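Uracil-DNA glycosylase (Nitratifractor salsuginis, PDB 5X3G) belongs to the uracil-DNA glycosylase family, alpha/beta proteins built around a four-stranded parallel sheet with helices packed on both faces. Local coordinates at residues V71-F76 / G201-L206; L60-T65 / G163-N168; V226-P231 / E240-L245; L167-L172 / A188-L193. One frame throughout, in Å; residues are numbered along the deposited sequence.

Interaction 1 of 4, residues V71-F76 / G201-L206; sequences VRYILF and GPTLIL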
loop_
_atom_site.group_PDB
_atom_site.type_symbol
_atom_site.label_atom_id
_atom_site.label_comp_id
_atom_site.label_asym_id
_atom_site.label_seq_id
_atom_site.Cartn_x
_atom_site.Cartn_y
_atom_site.Cartn_z
ATOM N N VAL A 71 -1.711 2.378 -13.424
ATOM C CA VAL A 71 -2.224 2.791 -12.121
ATOM C C VAL A 71 -3.669 3.248 -12.297
ATOM O O VAL A 71 -3.936 4.267 -12.940
ATOM C CB VAL A 71 -1.365 3.896 -11.500
ATOM C CG1 VAL A 71 -1.937 4.317 -10.149
ATOM C CG2 VAL A 71 0.073 3.428 -11.350
ATOM N N ARG A 72 -4.604 2.491 -11.732
ATOM C CA ARG A 72 -6.006 2.885 -11.685
ATOM C C ARG A 72 -6.412 3.439 -10.329
ATOM O O ARG A 72 -7.353 4.237 -10.252
ATOM C CB ARG A 72 -6.902 1.690 -12.024
ATOM C CG ARG A 72 -6.465 0.928 -13.262
ATOM C CD ARG A 72 -7.312 -0.315 -13.469
ATOM N NE ARG A 72 -8.732 -0.067 -13.225
ATOM C CZ ARG A 72 -9.605 -1.011 -12.884
ATOM N NH1 ARG A 72 -9.204 -2.267 -12.744
ATOM N NH2 ARG A 72 -10.877 -0.699 -12.684
ATOM N N TYR A 73 -5.722 3.032 -9.267
ATOM C CA TYR A 73 -5.999 3.483 -7.914
ATOM C C TYR A 73 -4.683 3.739 -7.199
ATOM O O TYR A 73 -3.657 3.130 -7.516
ATOM C CB TYR A 73 -6.804 2.453 -7.112
ATOM C CG TYR A 73 -8.170 2.119 -7.666
ATOM C CD1 TYR A 73 -9.291 2.858 -7.304
ATOM C CD2 TYR A 73 -8.343 1.053 -8.536
ATOM C CE1 TYR A 73 -10.543 2.548 -7.805
ATOM C CE2 TYR A 73 -9.588 0.736 -9.040
ATOM C CZ TYR A 73 -10.683 1.483 -8.674
ATOM O OH TYR A 73 -11.924 1.166 -9.176
ATOM N N ILE A 74 -4.721 4.637 -6.220
ATOM C CA ILE A 74 -3.606 4.858 -5.306
ATOM C C ILE A 74 -4.155 4.698 -3.897
ATOM O O ILE A 74 -4.844 5.591 -3.390
ATOM C CB ILE A 74 -2.953 6.236 -5.486
ATOM C CG1 ILE A 74 -2.527 6.444 -6.940
ATOM C CG2 ILE A 74 -1.762 6.385 -4.549
ATOM C CD1 ILE A 74 -1.740 7.716 -7.157
ATOM N N LEU A 75 -3.861 3.565 -3.269
ATOM C CA LEU A 75 -4.311 3.270 -1.916
ATOM C C LEU A 75 -3.235 3.714 -0.935
ATOM O O LEU A 75 -2.094 3.244 -1.010
ATOM C CB LEU A 75 -4.607 1.776 -1.773
ATOM C CG LEU A 75 -5.365 1.279 -0.537
ATOM C CD1 LEU A 75 -5.982 -0.060 -0.865
ATOM C CD2 LEU A 75 -4.456 1.146 0.676
ATOM N N PHE A 76 -3.599 4.595 -0.010
ATOM C CA PHE A 76 -2.617 5.231 0.856
ATOM C C PHE A 76 -2.444 4.500 2.182
ATOM O O PHE A 76 -3.381 3.912 2.728
ATOM C CB PHE A 76 -2.998 6.685 1.138
ATOM C CG PHE A 76 -2.659 7.634 0.022
ATOM C CD1 PHE A 76 -1.391 8.183 -0.077
ATOM C CD2 PHE A 76 -3.613 7.993 -0.918
ATOM C CE1 PHE A 76 -1.075 9.064 -1.098
ATOM C CE2 PHE A 76 -3.304 8.874 -1.942
ATOM C CZ PHE A 76 -2.031 9.410 -2.032
ATOM N N GLY A 201 -5.260 10.345 -14.051
ATOM C CA GLY A 201 -6.453 10.414 -13.240
ATOM C C GLY A 201 -6.823 9.154 -12.471
ATOM O O GLY A 201 -7.978 8.715 -12.507
ATOM N N PRO A 202 -5.881 8.558 -11.739
ATOM C CA PRO A 202 -6.247 7.428 -10.882
ATOM C C PRO A 202 -7.030 7.909 -9.672
ATOM O O PRO A 202 -6.935 9.063 -9.251
ATOM C CB PRO A 202 -4.896 6.836 -10.475
ATOM C CG PRO A 202 -3.987 8.000 -10.470
ATOM C CD PRO A 202 -4.454 8.902 -11.587
ATOM N N THR A 203 -7.820 7.001 -9.109
ATOM C CA THR A 203 -8.679 7.328 -7.979
ATOM C C THR A 203 -7.951 7.064 -6.666
ATOM O O THR A 203 -7.387 5.985 -6.465
ATOM C CB THR A 203 -9.974 6.518 -8.044
ATOM O OG1 THR A 203 -10.745 6.947 -9.173
ATOM C CG2 THR A 203 -10.789 6.717 -6.781
ATOM N N LEU A 204 -7.966 8.052 -5.775
ATOM C CA LEU A 204 -7.352 7.900 -4.464
ATOM C C LEU A 204 -8.287 7.130 -3.538
ATOM O O LEU A 204 -9.448 7.509 -3.363
ATOM C CB LEU A 204 -7.029 9.268 -3.859
ATOM C CG LEU A 204 -6.255 10.278 -4.707
ATOM C CD1 LEU A 204 -5.960 11.533 -3.890
ATOM C CD2 LEU A 204 -4.971 9.672 -5.267
ATOM N N ILE A 205 -7.782 6.050 -2.949
ATOM C CA ILE A 205 -8.516 5.290 -1.944
ATOM C C ILE A 205 -8.011 5.728 -0.578
ATOM O O ILE A 205 -6.840 5.514 -0.240
ATOM C CB ILE A 205 -8.350 3.777 -2.142
ATOM C CG1 ILE A 205 -8.872 3.363 -3.518
ATOM C CG2 ILE A 205 -9.059 3.013 -1.027
ATOM C CD1 ILE A 205 -8.477 1.961 -3.907
ATOM N N LEU A 206 -8.890 6.340 0.208
ATOM C CA LEU A 206 -8.498 7.039 1.428
ATOM C C LEU A 206 -9.147 6.356 2.628
ATOM O O LEU A 206 -10.334 6.557 2.901
ATOM C CB LEU A 206 -8.883 8.511 1.336
ATOM C CG LEU A 206 -8.353 9.210 0.079
ATOM C CD1 LEU A 206 -9.049 10.546 -0.138
ATOM C CD2 LEU A 206 -6.839 9.390 0.157
HETATM O O HOH W 1 -5.861 5.218 2.417
#

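Interaction 2 of 4, residues L60-T65 / G163-N168; sequences LAAFST and GVLLLN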
loop_
_atom_site.group_PDB
_atom_site.type_symbol
_atom_site.label_atom_id
_atom_site.label_comp_id
_atom_site.label_asym_id
_atom_site.label_seq_id
_atom_site.Cartn_x
_atom_site.Cartn_y
_atom_site.Cartn_z
ATOM N N LEU A 60 10.929 1.584 -2.926
ATOM C CA LEU A 60 10.040 1.853 -4.048
ATOM C C LEU A 60 9.396 0.580 -4.590
ATOM O O LEU A 60 9.046 0.513 -5.771
ATOM C CB LEU A 60 10.803 2.565 -5.161
ATOM C CG LEU A 60 11.539 3.847 -4.779
ATOM C CD1 LEU A 60 12.548 4.205 -5.852
ATOM C CD2 LEU A 60 10.551 4.984 -4.573
ATOM N N ALA A 61 9.233 -0.434 -3.736
ATOM C CA ALA A 61 8.694 -1.713 -4.193
ATOM C C ALA A 61 7.295 -1.569 -4.783
ATOM O O ALA A 61 6.888 -2.386 -5.620
ATOM C CB ALA A 61 8.677 -2.718 -3.043
ATOM N N ALA A 62 6.549 -0.543 -4.363
ATOM C CA ALA A 62 5.222 -0.311 -4.917
ATOM C C ALA A 62 5.261 0.059 -6.397
ATOM O O ALA A 62 4.242 -0.072 -7.085
ATOM C CB ALA A 62 4.510 0.782 -4.124
ATOM N N PHE A 63 6.409 0.510 -6.900
ATOM C CA PHE A 63 6.573 0.885 -8.299
ATOM C C PHE A 63 7.276 -0.186 -9.124
ATOM O O PHE A 63 7.548 0.042 -10.308
ATOM C CB PHE A 63 7.361 2.200 -8.407
ATOM C CG PHE A 63 6.763 3.347 -7.629
ATOM C CD1 PHE A 63 5.961 4.286 -8.259
ATOM C CD2 PHE A 63 7.022 3.499 -6.276
ATOM C CE1 PHE A 63 5.417 5.349 -7.551
ATOM C CE2 PHE A 63 6.480 4.556 -5.562
ATOM C CZ PHE A 63 5.679 5.480 -6.201
ATOM N N SER A 64 7.575 -1.344 -8.534
ATOM C CA SER A 64 8.450 -2.322 -9.171
ATOM C C SER A 64 7.736 -3.221 -10.172
ATOM O O SER A 64 8.401 -4.026 -10.835
ATOM C CB SER A 64 9.130 -3.185 -8.105
ATOM O OG SER A 64 8.177 -3.906 -7.345
ATOM N N THR A 65 6.416 -3.119 -10.298
ATOM C CA THR A 65 5.691 -3.933 -11.264
ATOM C C THR A 65 4.802 -3.058 -12.136
ATOM O O THR A 65 4.882 -3.111 -13.369
ATOM C CB THR A 65 4.855 -5.000 -10.558
ATOM O OG1 THR A 65 5.689 -5.752 -9.670
ATOM C CG2 THR A 65 4.231 -5.941 -11.577
ATOM N N GLY A 163 -4.460 -2.637 -10.642
ATOM C CA GLY A 163 -3.968 -1.295 -10.888
ATOM C C GLY A 163 -3.840 -0.434 -9.655
ATOM O O GLY A 163 -3.944 0.795 -9.747
ATOM N N VAL A 164 -3.607 -1.038 -8.497
ATOM C CA VAL A 164 -3.555 -0.315 -7.234
ATOM C C VAL A 164 -2.100 -0.069 -6.873
ATOM O O VAL A 164 -1.328 -1.014 -6.676
ATOM C CB VAL A 164 -4.283 -1.080 -6.119
ATOM C CG1 VAL A 164 -4.105 -0.377 -4.775
ATOM C CG2 VAL A 164 -5.758 -1.211 -6.468
ATOM N N LEU A 165 -1.725 1.205 -6.803
ATOM C CA LEU A 165 -0.431 1.620 -6.282
ATOM C C LEU A 165 -0.543 1.751 -4.769
ATOM O O LEU A 165 -1.273 2.617 -4.269
ATOM C CB LEU A 165 0.008 2.947 -6.907
ATOM C CG LEU A 165 1.365 3.515 -6.476
ATOM C CD1 LEU A 165 2.506 2.648 -6.975
ATOM C CD2 LEU A 165 1.514 4.944 -6.967
ATOM N N LEU A 166 0.161 0.880 -4.046
ATOM C CA LEU A 166 0.103 0.840 -2.585
ATOM C C LEU A 166 1.137 1.816 -2.038
ATOM O O LEU A 166 2.290 1.461 -1.790
ATOM C CB LEU A 166 0.335 -0.581 -2.094
ATOM C CG LEU A 166 -0.701 -1.594 -2.580
ATOM C CD1 LEU A 166 -0.183 -3.020 -2.425
ATOM C CD2 LEU A 166 -2.012 -1.414 -1.828
ATOM N N LEU A 167 0.711 3.058 -1.821
ATOM C CA LEU A 167 1.619 4.175 -1.589
ATOM C C LEU A 167 1.512 4.665 -0.149
ATOM O O LEU A 167 0.448 5.124 0.275
ATOM C CB LEU A 167 1.314 5.312 -2.565
ATOM C CG LEU A 167 2.162 6.578 -2.443
ATOM C CD1 LEU A 167 3.636 6.257 -2.634
ATOM C CD2 LEU A 167 1.691 7.624 -3.440
ATOM N N ASN A 168 2.615 4.576 0.590
ATOM C CA ASN A 168 2.719 5.164 1.921
ATOM C C ASN A 168 3.088 6.641 1.815
ATOM O O ASN A 168 3.781 7.059 0.884
ATOM C CB ASN A 168 3.763 4.428 2.765
ATOM C CG ASN A 168 3.201 3.196 3.454
ATOM O OD1 ASN A 168 2.049 3.181 3.881
ATOM N ND2 ASN A 168 4.013 2.154 3.556
HETATM O O HOH W 2 1.629 -1.139 -5.461
#

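Interaction 3 of 4, residues V226-P231 / E240-L245; sequences VALEHP and EKAWEL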
loop_
_atom_site.group_PDB
_atom_site.type_symbol
_atom_site.label_atom_id
_atom_site.label_comp_id
_atom_site.label_asym_id
_atom_site.label_seq_id
_atom_site.Cartn_x
_atom_site.Cartn_y
_atom_site.Cartn_z
ATOM N N VAL A 226 -12.191 8.373 -3.127
ATOM C CA VAL A 226 -13.140 7.492 -2.452
ATOM C C VAL A 226 -12.665 7.362 -1.011
ATOM O O VAL A 226 -11.575 6.832 -0.760
ATOM C CB VAL A 226 -13.241 6.114 -3.123
ATOM C CG1 VAL A 226 -14.255 5.239 -2.399
ATOM C CG2 VAL A 226 -13.615 6.265 -4.586
ATOM N N ALA A 227 -13.468 7.852 -0.071
ATOM C CA ALA A 227 -13.118 7.851 1.344
ATOM C C ALA A 227 -13.879 6.745 2.060
ATOM O O ALA A 227 -15.102 6.631 1.915
ATOM C CB ALA A 227 -13.421 9.209 1.981
ATOM N N LEU A 228 -13.158 5.935 2.834
ATOM C CA LEU A 228 -13.730 4.772 3.493
ATOM C C LEU A 228 -13.371 4.752 4.970
ATOM O O LEU A 228 -12.386 5.351 5.410
ATOM C CB LEU A 228 -13.242 3.459 2.867
ATOM C CG LEU A 228 -13.669 3.086 1.451
ATOM C CD1 LEU A 228 -12.507 2.430 0.744
ATOM C CD2 LEU A 228 -14.862 2.157 1.486
ATOM N N GLU A 229 -14.196 4.035 5.727
ATOM C CA GLU A 229 -13.831 3.623 7.074
ATOM C C GLU A 229 -12.535 2.820 7.039
ATOM O O GLU A 229 -12.304 2.026 6.122
ATOM C CB GLU A 229 -14.968 2.794 7.672
ATOM C CG GLU A 229 -14.661 2.091 8.973
ATOM C CD GLU A 229 -15.838 1.268 9.459
ATOM O OE1 GLU A 229 -16.649 0.832 8.612
ATOM O OE2 GLU A 229 -15.953 1.060 10.684
ATOM N N HIS A 230 -11.678 3.039 8.032
ATOM C CA HIS A 230 -10.408 2.329 8.064
ATOM C C HIS A 230 -10.640 0.856 8.398
ATOM O O HIS A 230 -11.431 0.538 9.293
ATOM C CB HIS A 230 -9.460 2.959 9.085
ATOM C CG HIS A 230 -8.035 2.532 8.927
ATOM N ND1 HIS A 230 -7.571 1.308 9.361
ATOM C CD2 HIS A 230 -6.973 3.159 8.369
ATOM C CE1 HIS A 230 -6.283 1.204 9.083
ATOM N NE2 HIS A 230 -5.896 2.314 8.481
ATOM N N PRO A 231 -9.965 -0.065 7.701
ATOM C CA PRO A 231 -10.204 -1.500 7.944
ATOM C C PRO A 231 -9.811 -1.969 9.335
ATOM O O PRO A 231 -10.146 -3.104 9.700
ATOM C CB PRO A 231 -9.356 -2.187 6.864
ATOM C CG PRO A 231 -8.308 -1.173 6.503
ATOM C CD PRO A 231 -8.983 0.159 6.628
ATOM N N GLU A 240 -20.557 -1.652 3.184
ATOM C CA GLU A 240 -20.977 -1.943 1.816
ATOM C C GLU A 240 -20.270 -1.058 0.795
ATOM O O GLU A 240 -20.128 -1.454 -0.370
ATOM C CB GLU A 240 -22.495 -1.810 1.706
ATOM C CG GLU A 240 -23.231 -2.849 2.542
ATOM C CD GLU A 240 -24.722 -2.595 2.645
ATOM O OE1 GLU A 240 -25.192 -1.553 2.142
ATOM O OE2 GLU A 240 -25.422 -3.445 3.235
ATOM N N LYS A 241 -19.817 0.131 1.200
ATOM C CA LYS A 241 -18.993 0.932 0.301
ATOM C C LYS A 241 -17.691 0.207 -0.017
ATOM O O LYS A 241 -17.200 0.253 -1.155
ATOM C CB LYS A 241 -18.724 2.308 0.916
ATOM C CG LYS A 241 -18.070 3.298 -0.036
ATOM C CD LYS A 241 -17.945 4.686 0.584
ATOM C CE LYS A 241 -17.614 5.728 -0.476
ATOM N NZ LYS A 241 -17.435 7.088 0.108
ATOM N N ALA A 242 -17.135 -0.496 0.976
ATOM C CA ALA A 242 -15.975 -1.344 0.731
ATOM C C ALA A 242 -16.322 -2.500 -0.199
ATOM O O ALA A 242 -15.548 -2.821 -1.108
ATOM C CB ALA A 242 -15.418 -1.868 2.054
ATOM N N TRP A 243 -17.479 -3.140 0.012
ATOM C CA TRP A 243 -17.906 -4.208 -0.889
ATOM C C TRP A 243 -17.959 -3.725 -2.329
ATOM O O TRP A 243 -17.559 -4.446 -3.251
ATOM C CB TRP A 243 -19.286 -4.737 -0.502
ATOM C CG TRP A 243 -19.448 -5.264 0.881
ATOM C CD1 TRP A 243 -18.488 -5.417 1.839
ATOM C CD2 TRP A 243 -20.672 -5.719 1.459
ATOM N NE1 TRP A 243 -19.048 -5.938 2.986
ATOM C CE2 TRP A 243 -20.388 -6.132 2.774
ATOM C CE3 TRP A 243 -21.983 -5.817 0.988
ATOM C CZ2 TRP A 243 -21.371 -6.634 3.625
ATOM C CZ3 TRP A 243 -22.956 -6.314 1.830
ATOM C CH2 TRP A 243 -22.646 -6.717 3.133
ATOM N N GLU A 244 -18.475 -2.515 -2.549
ATOM C CA GLU A 244 -18.611 -2.035 -3.916
ATOM C C GLU A 244 -17.279 -1.586 -4.502
ATOM O O GLU A 244 -17.056 -1.744 -5.709
ATOM C CB GLU A 244 -19.633 -0.900 -3.986
ATOM C CG GLU A 244 -19.889 -0.419 -5.406
ATOM C CD GLU A 244 -21.071 0.520 -5.514
ATOM O OE1 GLU A 244 -21.724 0.779 -4.483
ATOM O OE2 GLU A 244 -21.346 1.000 -6.635
ATOM N N LEU A 245 -16.378 -1.042 -3.682
ATOM C CA LEU A 245 -15.084 -0.637 -4.226
ATOM C C LEU A 245 -14.199 -1.844 -4.531
ATOM O O LEU A 245 -13.666 -1.968 -5.639
ATOM C CB LEU A 245 -14.374 0.315 -3.264
ATOM C CG LEU A 245 -12.938 0.667 -3.661
ATOM C CD1 LEU A 245 -12.899 1.293 -5.045
ATOM C CD2 LEU A 245 -12.316 1.604 -2.643
HETATM O O HOH W 3 -15.692 9.235 -0.432
#

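Interaction 4 of 4, residues L167-L172 / A188-L193; sequences LNMALL and AFIEKL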
loop_
_atom_site.group_PDB
_atom_site.type_symbol
_atom_site.label_atom_id
_atom_site.label_comp_id
_atom_site.label_asym_id
_atom_site.label_seq_id
_atom_site.Cartn_x
_atom_site.Cartn_y
_atom_site.Cartn_z
ATOM N N LEU A 167 0.711 3.058 -1.821
ATOM C CA LEU A 167 1.619 4.175 -1.589
ATOM C C LEU A 167 1.512 4.665 -0.149
ATOM O O LEU A 167 0.448 5.124 0.275
ATOM C CB LEU A 167 1.314 5.312 -2.565
ATOM C CG LEU A 167 2.162 6.578 -2.443
ATOM C CD1 LEU A 167 3.636 6.257 -2.634
ATOM C CD2 LEU A 167 1.691 7.624 -3.440
ATOM N N ASN A 168 2.615 4.576 0.590
ATOM C CA ASN A 168 2.719 5.164 1.921
ATOM C C ASN A 168 3.088 6.641 1.815
ATOM O O ASN A 168 3.781 7.059 0.884
ATOM C CB ASN A 168 3.763 4.428 2.765
ATOM C CG ASN A 168 3.201 3.196 3.454
ATOM O OD1 ASN A 168 2.049 3.181 3.881
ATOM N ND2 ASN A 168 4.013 2.154 3.556
HETATM N N MSE A 169 2.615 7.429 2.780
HETATM C CA MSE A 169 2.865 8.875 2.791
HETATM C C MSE A 169 4.351 9.180 2.948
HETATM O O MSE A 169 4.871 10.112 2.331
HETATM C CB MSE A 169 2.066 9.557 3.903
HETATM C CG MSE A 169 0.567 9.538 3.680
HETATM SE SE MSE A 169 0.058 10.603 2.131
HETATM C CE MSE A 169 -1.052 11.924 3.040
ATOM N N ALA A 170 5.026 8.397 3.786
ATOM C CA ALA A 170 6.479 8.360 3.852
ATOM C C ALA A 170 6.935 6.943 3.533
ATOM O O ALA A 170 6.306 5.972 3.960
ATOM C CB ALA A 170 6.996 8.789 5.229
ATOM N N LEU A 171 8.027 6.823 2.781
ATOM C CA LEU A 171 8.484 5.525 2.301
ATOM C C LEU A 171 9.455 4.830 3.247
ATOM O O LEU A 171 9.874 3.704 2.956
ATOM C CB LEU A 171 9.137 5.670 0.922
ATOM C CG LEU A 171 8.277 6.265 -0.193
ATOM C CD1 LEU A 171 8.990 6.135 -1.533
ATOM C CD2 LEU A 171 6.901 5.613 -0.242
ATOM N N LEU A 172 9.827 5.454 4.363
ATOM C CA LEU A 172 10.756 4.823 5.288
ATOM C C LEU A 172 10.344 5.119 6.722
ATOM O O LEU A 172 9.628 6.083 7.001
ATOM C CB LEU A 172 12.206 5.268 5.024
ATOM C CG LEU A 172 12.618 6.740 5.149
ATOM C CD1 LEU A 172 12.795 7.178 6.600
ATOM C CD2 LEU A 172 13.891 6.987 4.352
ATOM N N ALA A 188 6.315 16.758 0.100
ATOM C CA ALA A 188 6.620 17.317 -1.217
ATOM C C ALA A 188 6.772 16.225 -2.270
ATOM O O ALA A 188 6.379 16.419 -3.430
ATOM C CB ALA A 188 7.886 18.171 -1.149
ATOM N N PHE A 189 7.344 15.082 -1.884
ATOM C CA PHE A 189 7.417 13.936 -2.782
ATOM C C PHE A 189 6.023 13.483 -3.197
ATOM O O PHE A 189 5.761 13.244 -4.383
ATOM C CB PHE A 189 8.183 12.795 -2.105
ATOM C CG PHE A 189 8.038 11.464 -2.794
ATOM C CD1 PHE A 189 8.908 11.096 -3.806
ATOM C CD2 PHE A 189 7.047 10.570 -2.412
ATOM C CE1 PHE A 189 8.782 9.875 -4.438
ATOM C CE2 PHE A 189 6.918 9.348 -3.042
ATOM C CZ PHE A 189 7.785 8.996 -4.055
ATOM N N ILE A 190 5.111 13.354 -2.228
ATOM C CA ILE A 190 3.757 12.900 -2.541
ATOM C C ILE A 190 3.053 13.904 -3.445
ATOM O O ILE A 190 2.427 13.532 -4.445
ATOM C CB ILE A 190 2.952 12.647 -1.253
ATOM C CG1 ILE A 190 3.598 11.537 -0.420
ATOM C CG2 ILE A 190 1.524 12.266 -1.598
ATOM C CD1 ILE A 190 3.684 10.215 -1.144
ATOM N N GLU A 191 3.139 15.192 -3.102
ATOM C CA GLU A 191 2.498 16.228 -3.910
ATOM C C GLU A 191 3.005 16.208 -5.346
ATOM O O GLU A 191 2.215 16.320 -6.292
ATOM C CB GLU A 191 2.729 17.602 -3.280
ATOM N N LYS A 192 4.321 16.062 -5.533
ATOM C CA LYS A 192 4.856 16.007 -6.889
ATOM C C LYS A 192 4.407 14.742 -7.615
ATOM O O LYS A 192 4.102 14.781 -8.815
ATOM C CB LYS A 192 6.381 16.095 -6.856
ATOM C CG LYS A 192 6.997 16.280 -8.226
ATOM C CD LYS A 192 6.531 17.589 -8.834
ATOM C CE LYS A 192 7.068 17.765 -10.237
ATOM N NZ LYS A 192 6.703 19.093 -10.802
ATOM N N LEU A 193 4.358 13.613 -6.904
ATOM C CA LEU A 193 3.934 12.364 -7.529
ATOM C C LEU A 193 2.479 12.436 -7.982
ATOM O O LEU A 193 2.139 11.952 -9.067
ATOM C CB LEU A 193 4.140 11.199 -6.562
ATOM C CG LEU A 193 4.135 9.796 -7.169
ATOM C CD1 LEU A 193 5.453 9.523 -7.866
ATOM C CD2 LEU A 193 3.863 8.751 -6.104
#

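Interaction 1 of 4, residues V71-F76 / G201-L206
I205 lays its CD1 methyl against the base of the Y73 side chain, 3.6 Å from Y73 CD1, and meets the ring obliquely. The first torsion of I205, -60°, turns CG1 away from the carbonyl carbon and lets CD1 run back past the tyrosine. T203 lies beside Y73 on this face of the sheet, the two side chains pointing the same way, with T203 CB 3.8 Å from Y73 CD1. L75 follows, its CG against I205 CG2. Three backbone bonds knit the strands: T203 N to R72 O, I74 N to T203 O and I205 N to I74 O, each 3.0 Å. This is the central pair of the four-stranded parallel sheet of the glycosylase fold, strand order 2-1-3-4, with 164-168 flanking one strand and 225-228 the other. On the face carrying I74 and L204 the contacts are apolar. P202 packs alongside I74, and L204 CD2 comes to the edge of the F76 ring, 3.8 Å from CE2, while L206 CD2 sits 3.7 Å from F76 CD2. At the C-terminal end the strands spread: F76 N to I205 O is a weak bond of 3.4 Å, and a water donates 2.8 Å bonds to F76 O and I205 O.

Interaction 2 of 4, residues L60-T65 / G163-N168
The short 3-10 turn A61-F63 presses against the outer strand 164-168 of the parallel sheet, with A62 CA 5.7 Å from L166 CA and no direct hydrogen bond between the two segments. This is where the long loop ahead of strand 73-77 is laid onto the central sheet of the alpha/beta fold. Just before the strand, G163 with its positive phi closes helix 152-161 in a Schellman motif. A62 points its CB at the strand and stops 3.3 Å from L166 O. On the strand side L165 carries the largest share: with CG anti to the backbone N (chi1 -179°), its two methyls fan out toward the turn. CD1 rests over one face of the F63 ring, 4.1 Å from the centroid and 16° off the normal, a CH-pi contact, and also lies 3.2 Å from A62 O. CD2 reaches F63 CE1, and L167 CD1 touches F63 CZ more loosely at 4.2 Å. Beyond the contact, W27 meets the phenylalanine in an edge-to-face stack. What polar linkage there is runs through one water: it accepts from L166 N at 2.9 Å and donates long bonds to V164 O at 3.2 Å and A62 O at 3.3 Å.

Interaction 3 of 4, residues V226-P231 / E240-L245
L228 and L245 make the tight end of this contact. L228 CD1 meets L245 CD2 at 3.5 Å, closer than carbons usually sit, while L228 CD2, its other branch, is pushed against the helix backbone 3.5 Å from A242 N and 3.7 Å from K241 CG. L245 can serve two strand residues because its CG stands anti to the backbone N (chi1 173°): CD2 is sent out toward the strand, where it also meets V226 CG1 tip to tip at 4.1 Å. The inner side of this patch is continuous with the sheet, since V226 touches T203 and L228 touches I205 on the neighbouring strand.

The outer side is different in kind. K241 leaves the helix fully extended and slides past V226 in the opposite direction, CE against CG1, until its ammonium reaches the strand backbone. NZ donates to A227 O at 3.0 Å, only 15° from the carbonyl plane, and a water completes a second link, 2.8 Å from NZ and 2.6 Å from A227 N. Both K241 and A227 are exposed, so this clasp lies along the solvent margin while the leucines are packed beneath it.

The axes of strand 226-228 and helix 240-245 lie 9.4 Å apart at an angle of 136°. It is a strand-loop-helix unit at the margin of an alpha/beta/alpha sandwich, and the H230-P231 pair just after the strand is consistent with the start of the family's second conserved loop motif.

Interaction 4 of 4, residues L167-L172 / A188-L193
Helix 179-196 is the connecting helix of a beta-alpha-beta crossover: it follows strand 164-168 and leads to strand 203-207, with strand 73-77 lying between the two in the sheet. The contact is made where the end of the first strand and the loop after it run under the helix. L167 and L193 reach toward each other and touch at the branch ends, CD2 to CD2 at 3.6 Å; the same L167 methyl meets I190 CD1 at 4.0 Å. I190 is the middle of the patch. Its chi1 of -62° puts CG1 3.3 Å from M169 O, and chi2 of -60° turns CD1 toward L167 and within 3.8 Å of N168 O. The other branch of I190, CG2, has a looser neighbour in the selenium of M169, a selenomethionine, at 4.3 Å. Further along the loop, L171 crosses F189 at about a right angle, its CD1 meeting the ring obliquely, 4.0 Å from F189 CZ. There is no hydrogen bond between the segments, and the joint is almost wholly apolar. W186, a turn before F189 in helix 179-196, meets its ring edge-to-face. Helix 28-35 packs against the same residues from another direction, with A34 and L35 on F189 and I30 and L31 on L193; helix 40-48 receives L172.

In the fold
The four contacts hang on one parallel sheet. Interaction 1 is its middle: L75 O bonds to L167 N of interactions 2 and 4 at 2.9 Å, and L204 O to V226 N of interaction 3, also at 2.9 Å. Interactions 2 and 4 share L167 and N168, and F63 CZ touches L193 CD2 at 3.7 Å, so turn, strand and helix meet in one apolar cluster. Interaction 3 lies at the far edge, its centre about 20 Å from that of interaction 2 and 22 Å from that of interaction 4. G77 and Q78, directly after interaction 1, match the start of the family's first motif; with H230 they place the probable pocket by the C-terminal ends of the strands.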